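Side-chain contacts in response regulator (Colwellia psychrerythraea, PDB 3EQZ), which carries a response regulator receiver domain of the CheY clan, the kind of domain that usually serves as a signalling switch in bacteria: residues 15-18 and 19-23; 37-40 and 41-44; 92-95 and 96-100. All coordinates share one frame; numbering follows the deposited sequence.

Three short-range contacts from one doubly wound receiver domain illustrate how a helix spends its carbonyl oxygens in its body and at its end. Interaction 1 lies in the body of helix 13-23 and is partly buried. Interaction 2, a surface contact, takes the chain off the short helix 36-39, while interaction 3, again partly buried, closes helix 87-97. No secondary-structure element is common to any two of them, and interactions 1 and 3 sit on opposite sides of the chain's centre. Within their own segments, a threonine hydroxyl bonds a main-chain carbonyl in interactions 1 and 2, whereas the helix end of interaction 3 is turned by backbone bonds, beside packing against a second subunit.

Interaction 1: residues 15-18 and 19-23; sequences TCNL and LKTIV
Helix 13-23, the crossover helix between strands 6-9 and 30-33, brings Leu18 and Ile22 together one turn apart on a partly exposed flank. Leu18 CD1 meets Ile22 CD1 at 3.8 Å, the two side chains crossing obliquely. With CG1 of Ile22 trans to its carbonyl carbon (chi1 -75°), the chain leans back along the helix, and CD1 lies 3.6 Å from Leu18 O as well. That oxygen is gripped twice: Ile22 N donates to it at 3.1 Å, and the Thr21 hydroxyl adds a shorter bond, OG1 to Leu18 O at 2.9 Å. The hydroxyl approaches from the side of the carbonyl, at a C=O...O angle of 122°, whereas the amide comes in far more nearly end-on. A chi1 of 64° wedges OG1 between the backbone N and the carbonyl carbon, where it can fold back onto the preceding turn; CG2 of Thr21 then comes 3.2 Å from Asn17 O, with ND2 of Asn17 farther off at 3.9 Å. In this beta-alpha-beta unit of the receiver fold the buried side of the helix lies on the sheet, and Ile22 and Leu19 both reach helix 112-124. Leu19 packs on Ile8 and Leu115, while its CG rests 3.4 Å from Thr15 O, the acceptor of its own amide. Cys16 touches Ile8 and Ala32, and the hydroxyl of Thr15 turns to Asp10 in the loop after strand 6-9.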
loop_
_atom_site.group_PDB
_atom_site.type_symbol
_atom_site.label_atom_id
_atom_site.label_comp_id
_atom_site.label_asym_id
_atom_site.label_seq_id
_atom_site.Cartn_x
_atom_site.Cartn_y
_atom_site.Cartn_z
ATOM N N THR B 15 11.048 -16.770 -18.885
ATOM C CA THR B 15 11.377 -15.436 -18.355
ATOM C C THR B 15 12.748 -15.508 -17.711
ATOM O O THR B 15 13.526 -14.551 -17.769
ATOM C CB THR B 15 10.300 -14.865 -17.383
ATOM O OG1 THR B 15 9.929 -15.857 -16.420
ATOM C CG2 THR B 15 9.055 -14.400 -18.173
ATOM N N CYS B 16 13.073 -16.678 -17.175
ATOM C CA CYS B 16 14.421 -16.926 -16.694
ATOM C C CYS B 16 15.539 -16.767 -17.743
ATOM O O CYS B 16 16.595 -16.137 -17.510
ATOM C CB CYS B 16 14.485 -18.340 -16.113
ATOM S SG CYS B 16 15.907 -18.551 -15.026
ATOM N N ASN B 17 15.327 -17.413 -18.890
ATOM C CA ASN B 17 16.257 -17.343 -20.007
ATOM C C ASN B 17 16.362 -15.911 -20.566
ATOM O O ASN B 17 17.477 -15.441 -20.949
ATOM C CB ASN B 17 15.783 -18.266 -21.136
ATOM C CG ASN B 17 16.560 -18.047 -22.389
ATOM O OD1 ASN B 17 16.056 -17.469 -23.376
ATOM N ND2 ASN B 17 17.845 -18.424 -22.343
ATOM N N LEU B 18 15.223 -15.216 -20.617
ATOM C CA LEU B 18 15.243 -13.825 -21.048
ATOM C C LEU B 18 16.129 -12.970 -20.143
ATOM O O LEU B 18 17.003 -12.255 -20.633
ATOM C CB LEU B 18 13.839 -13.241 -21.137
ATOM C CG LEU B 18 13.824 -11.715 -21.313
ATOM C CD1 LEU B 18 14.253 -11.256 -22.717
ATOM C CD2 LEU B 18 12.426 -11.200 -20.969
ATOM N N LEU B 19 15.956 -13.090 -18.815
ATOM C CA LEU B 19 16.817 -12.357 -17.862
ATOM C C LEU B 19 18.266 -12.714 -18.101
ATOM O O LEU B 19 19.165 -11.855 -18.144
ATOM C CB LEU B 19 16.454 -12.668 -16.397
ATOM C CG LEU B 19 15.102 -12.110 -15.937
ATOM C CD1 LEU B 19 14.672 -12.636 -14.526
ATOM C CD2 LEU B 19 15.096 -10.536 -15.975
ATOM N N LYS B 20 18.515 -14.007 -18.191
ATOM C CA LYS B 20 19.894 -14.443 -18.431
ATOM C C LYS B 20 20.534 -13.840 -19.702
ATOM O O LYS B 20 21.702 -13.492 -19.705
ATOM C CB LYS B 20 20.014 -15.973 -18.490
ATOM C CG LYS B 20 21.494 -16.384 -18.517
ATOM C CD LYS B 20 21.708 -17.885 -18.271
ATOM C CE LYS B 20 23.142 -18.112 -17.885
ATOM N NZ LYS B 20 23.502 -19.576 -17.834
ATOM N N THR B 21 19.785 -13.745 -20.785
ATOM C CA THR B 21 20.365 -13.171 -21.983
ATOM C C THR B 21 20.613 -11.661 -21.841
ATOM O O THR B 21 21.528 -11.127 -22.451
ATOM C CB THR B 21 19.529 -13.480 -23.244
ATOM O OG1 THR B 21 18.236 -12.866 -23.129
ATOM C CG2 THR B 21 19.360 -15.001 -23.438
ATOM N N ILE B 22 19.843 -10.983 -21.001
ATOM C CA ILE B 22 20.059 -9.573 -20.769
ATOM C C ILE B 22 21.250 -9.331 -19.843
ATOM O O ILE B 22 21.985 -8.385 -20.011
ATOM C CB ILE B 22 18.768 -8.895 -20.189
ATOM C CG1 ILE B 22 17.737 -8.733 -21.287
ATOM C CG2 ILE B 22 19.082 -7.500 -19.606
ATOM C CD1 ILE B 22 16.328 -8.737 -20.773
ATOM N N VAL B 23 21.454 -10.203 -18.857
ATOM C CA VAL B 23 22.522 -9.997 -17.889
ATOM C C VAL B 23 23.897 -10.420 -18.407
ATOM O O VAL B 23 24.932 -9.838 -18.043
ATOM C CB VAL B 23 22.247 -10.791 -16.554
ATOM C CG1 VAL B 23 23.475 -10.752 -15.645
ATOM C CG2 VAL B 23 20.963 -10.280 -15.814
#

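Interaction 2: residues 37-40 and 41-44; sequences RAFL and TLSL
Phe39 and Leu44 form the close-packed side of this contact, with ring atom CZ 3.8 Å from Leu44 CD1 and the two side chains crossing at about a right angle. Leu42 reaches the same ring less closely, its CD1 4.1 Å from CD1 of Phe39. The ring swings inward because its CG stands opposite the backbone N (chi1 164°), and all three side chains bear on Phe7 of strand 6-9. The solvent side is looser and largely polar. Here the Thr41 hydroxyl donates to Ala38 O at 2.8 Å, in the carbonyl plane, while Thr41 N reaches that oxygen at 3.2 Å from above the plane; one acceptor thus holds a single residue by two bonds. The methyl CG2 of Thr41 lies only loosely beside the exposed Arg37 guanidinium, 4.1 Å from NH1. Between the two sides, a water donates to both Phe39 O and Leu42 O, and it sits above one face of the Phe39 ring, toward its rim. Leu42 N bonds to Phe39 O at 3.1 Å, closing the type I beta turn by which the chain leaves helix 36-39 for the loop leading to central strand 49-53.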
loop_
_atom_site.group_PDB
_atom_site.type_symbol
_atom_site.label_atom_id
_atom_site.label_comp_id
_atom_site.label_asym_id
_atom_site.label_seq_id
_atom_site.Cartn_x
_atom_site.Cartn_y
_atom_site.Cartn_z
ATOM N N ARG B 37 14.730 -23.569 -3.867
ATOM C CA ARG B 37 15.347 -24.194 -2.697
ATOM C C ARG B 37 16.791 -24.568 -2.895
ATOM O O ARG B 37 17.547 -24.658 -1.965
ATOM C CB ARG B 37 14.600 -25.435 -2.283
ATOM C CG ARG B 37 15.341 -26.049 -1.137
ATOM C CD ARG B 37 14.600 -27.187 -0.548
ATOM N NE ARG B 37 15.358 -27.640 0.607
ATOM C CZ ARG B 37 16.401 -26.991 1.117
ATOM N NH1 ARG B 37 16.808 -25.828 0.579
ATOM N NH2 ARG B 37 17.029 -27.509 2.173
ATOM N N ALA B 38 17.184 -24.804 -4.133
ATOM C CA ALA B 38 18.578 -25.097 -4.382
ATOM C C ALA B 38 19.368 -23.813 -4.218
ATOM O O ALA B 38 20.501 -23.794 -3.694
ATOM C CB ALA B 38 18.755 -25.662 -5.820
ATOM N N PHE B 39 18.774 -22.718 -4.685
ATOM C CA PHE B 39 19.438 -21.432 -4.536
ATOM C C PHE B 39 19.663 -21.127 -3.066
ATOM O O PHE B 39 20.679 -20.553 -2.690
ATOM C CB PHE B 39 18.624 -20.320 -5.183
ATOM C CG PHE B 39 19.051 -18.940 -4.747
ATOM C CD1 PHE B 39 20.193 -18.351 -5.281
ATOM C CD2 PHE B 39 18.290 -18.225 -3.848
ATOM C CE1 PHE B 39 20.593 -17.073 -4.897
ATOM C CE2 PHE B 39 18.662 -16.966 -3.454
ATOM C CZ PHE B 39 19.819 -16.385 -3.989
ATOM N N LEU B 40 18.731 -21.546 -2.231
ATOM C CA LEU B 40 18.792 -21.204 -0.799
ATOM C C LEU B 40 19.886 -21.931 -0.016
ATOM O O LEU B 40 20.103 -21.653 1.155
ATOM C CB LEU B 40 17.430 -21.416 -0.140
ATOM C CG LEU B 40 16.348 -20.401 -0.544
ATOM C CD1 LEU B 40 15.051 -20.613 0.201
ATOM C CD2 LEU B 40 16.881 -18.973 -0.330
ATOM N N THR B 41 20.592 -22.851 -0.653
ATOM C CA THR B 41 21.673 -23.553 0.044
ATOM C C THR B 41 22.925 -22.705 -0.040
ATOM O O THR B 41 23.883 -22.910 0.725
ATOM C CB THR B 41 21.963 -24.957 -0.590
ATOM O OG1 THR B 41 22.384 -24.802 -1.954
ATOM C CG2 THR B 41 20.707 -25.856 -0.553
ATOM N N LEU B 42 22.917 -21.733 -0.959
ATOM C CA LEU B 42 24.106 -20.896 -1.198
ATOM C C LEU B 42 24.282 -19.848 -0.125
ATOM O O LEU B 42 23.310 -19.361 0.440
ATOM C CB LEU B 42 24.013 -20.181 -2.546
ATOM C CG LEU B 42 23.987 -21.054 -3.789
ATOM C CD1 LEU B 42 23.894 -20.200 -5.012
ATOM C CD2 LEU B 42 25.250 -21.896 -3.783
ATOM N N SER B 43 25.525 -19.484 0.167
ATOM C CA SER B 43 25.735 -18.349 1.087
ATOM C C SER B 43 26.327 -17.178 0.275
ATOM O O SER B 43 27.275 -17.326 -0.475
ATOM C CB SER B 43 26.586 -18.713 2.337
ATOM O OG SER B 43 25.852 -19.467 3.328
ATOM N N LEU B 44 25.709 -16.026 0.394
ATOM C CA LEU B 44 25.990 -14.966 -0.522
ATOM C C LEU B 44 26.861 -13.870 0.072
ATOM O O LEU B 44 26.904 -13.694 1.280
ATOM C CB LEU B 44 24.655 -14.406 -0.992
ATOM C CG LEU B 44 23.787 -15.580 -1.436
ATOM C CD1 LEU B 44 22.328 -15.177 -1.462
ATOM C CD2 LEU B 44 24.274 -16.127 -2.786
HETATM O O HOH W 1 20.986 -18.266 -0.793
#

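Interaction 3: residues 92-95 and 96-100; sequences ETLA and LSCGL
Leu100 and Ala95 meet where helix 87-97 gives way to strand 101-107, and the leucine can be followed outward atom by atom. Its CB rests 3.2 Å from Ala95 O, the oxygen to which its own amide donates. CG stays near that carbonyl at 3.7 Å, and CD1 at the tip arrives 4.2 Å from Ala95 CB. With CG set opposite its carbonyl carbon (chi1 -67°), the side chain draws away from Ala95 O while CD1 comes beside the Ala95 methyl; Leu100 and Ala95 share Ile65 of helix 60-70 as a neighbour. Farther up the helix, Glu92 and Leu96 run side by side in the same direction: CG of the glutamate lies 3.8 Å from Leu96 CD1, so the aliphatic part of the acid does the packing. Both also touch Val102 on strand 101-107. On another flank Cys98 SG stands 4.3 Å from Leu94 CD1, and this side turns to the second subunit, whose own Leu94 packs on Leu94 and whose Met59 packs on Cys98. The backbone carries the turn itself. Leu100 N donates to Ala95 O at 2.9 Å and Gly99 N to Leu96 O at 3.0 Å, while Gly99 adopts a positive phi of 88°. This pair of bonds, with glycine at C-prime, is the Schellman motif, here ending the helix of a beta-alpha-beta crossover.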
loop_
_atom_site.group_PDB
_atom_site.type_symbol
_atom_site.label_atom_id
_atom_site.label_comp_id
_atom_site.label_asym_id
_atom_site.label_seq_id
_atom_site.Cartn_x
_atom_site.Cartn_y
_atom_site.Cartn_z
ATOM N N GLU B 92 8.705 -5.349 -1.919
ATOM C CA GLU B 92 9.812 -4.465 -1.663
ATOM C C GLU B 92 9.742 -3.925 -0.220
ATOM O O GLU B 92 10.756 -3.895 0.508
ATOM C CB GLU B 92 9.788 -3.297 -2.658
ATOM C CG GLU B 92 10.837 -2.254 -2.438
ATOM C CD GLU B 92 10.671 -1.079 -3.446
ATOM O OE1 GLU B 92 9.572 -0.927 -4.035
ATOM O OE2 GLU B 92 11.652 -0.357 -3.680
ATOM N N THR B 93 8.552 -3.497 0.201
ATOM C CA THR B 93 8.393 -2.951 1.563
ATOM C C THR B 93 8.716 -3.999 2.616
ATOM O O THR B 93 9.386 -3.722 3.638
ATOM C CB THR B 93 6.938 -2.475 1.781
ATOM O OG1 THR B 93 6.635 -1.458 0.805
ATOM C CG2 THR B 93 6.723 -1.916 3.237
ATOM N N LEU B 94 8.192 -5.210 2.400
ATOM C CA LEU B 94 8.500 -6.308 3.339
ATOM C C LEU B 94 10.004 -6.524 3.401
ATOM O O LEU B 94 10.581 -6.571 4.472
ATOM C CB LEU B 94 7.797 -7.574 2.884
ATOM C CG LEU B 94 7.914 -8.836 3.744
ATOM C CD1 LEU B 94 7.463 -8.623 5.239
ATOM C CD2 LEU B 94 7.161 -10.019 3.131
ATOM N N ALA B 95 10.655 -6.635 2.240
ATOM C CA ALA B 95 12.093 -6.952 2.190
ATOM C C ALA B 95 12.972 -5.872 2.798
ATOM O O ALA B 95 13.932 -6.176 3.565
ATOM C CB ALA B 95 12.555 -7.239 0.725
ATOM N N LEU B 96 12.689 -4.612 2.455
ATOM C CA LEU B 96 13.397 -3.497 3.113
ATOM C C LEU B 96 13.176 -3.495 4.625
ATOM O O LEU B 96 14.085 -3.235 5.411
ATOM C CB LEU B 96 12.892 -2.167 2.571
ATOM C CG LEU B 96 13.219 -1.910 1.104
ATOM C CD1 LEU B 96 12.419 -0.658 0.585
ATOM C CD2 LEU B 96 14.720 -1.713 1.063
ATOM N N SER B 97 11.951 -3.750 5.041
ATOM C CA SER B 97 11.708 -3.809 6.460
ATOM C C SER B 97 12.494 -4.897 7.207
ATOM O O SER B 97 12.805 -4.747 8.397
ATOM C CB SER B 97 10.249 -4.067 6.706
ATOM O OG SER B 97 10.105 -4.000 8.092
ATOM N N CYS B 98 12.780 -6.003 6.529
ATOM C CA CYS B 98 13.496 -7.091 7.167
ATOM C C CYS B 98 14.978 -6.859 7.081
ATOM O O CYS B 98 15.760 -7.752 7.390
ATOM C CB CYS B 98 13.185 -8.406 6.490
ATOM S SG CYS B 98 11.500 -8.840 6.627
ATOM N N GLY B 99 15.373 -5.680 6.618
ATOM C CA GLY B 99 16.784 -5.351 6.581
ATOM C C GLY B 99 17.510 -5.762 5.316
ATOM O O GLY B 99 18.748 -5.732 5.283
ATOM N N LEU B 100 16.768 -6.104 4.262
ATOM C CA LEU B 100 17.400 -6.497 2.986
ATOM C C LEU B 100 17.735 -5.296 2.084
ATOM O O LEU B 100 16.989 -4.358 2.058
ATOM C CB LEU B 100 16.517 -7.514 2.223
ATOM C CG LEU B 100 16.419 -8.843 2.953
ATOM C CD1 LEU B 100 15.505 -9.792 2.213
ATOM C CD2 LEU B 100 17.823 -9.487 3.129
#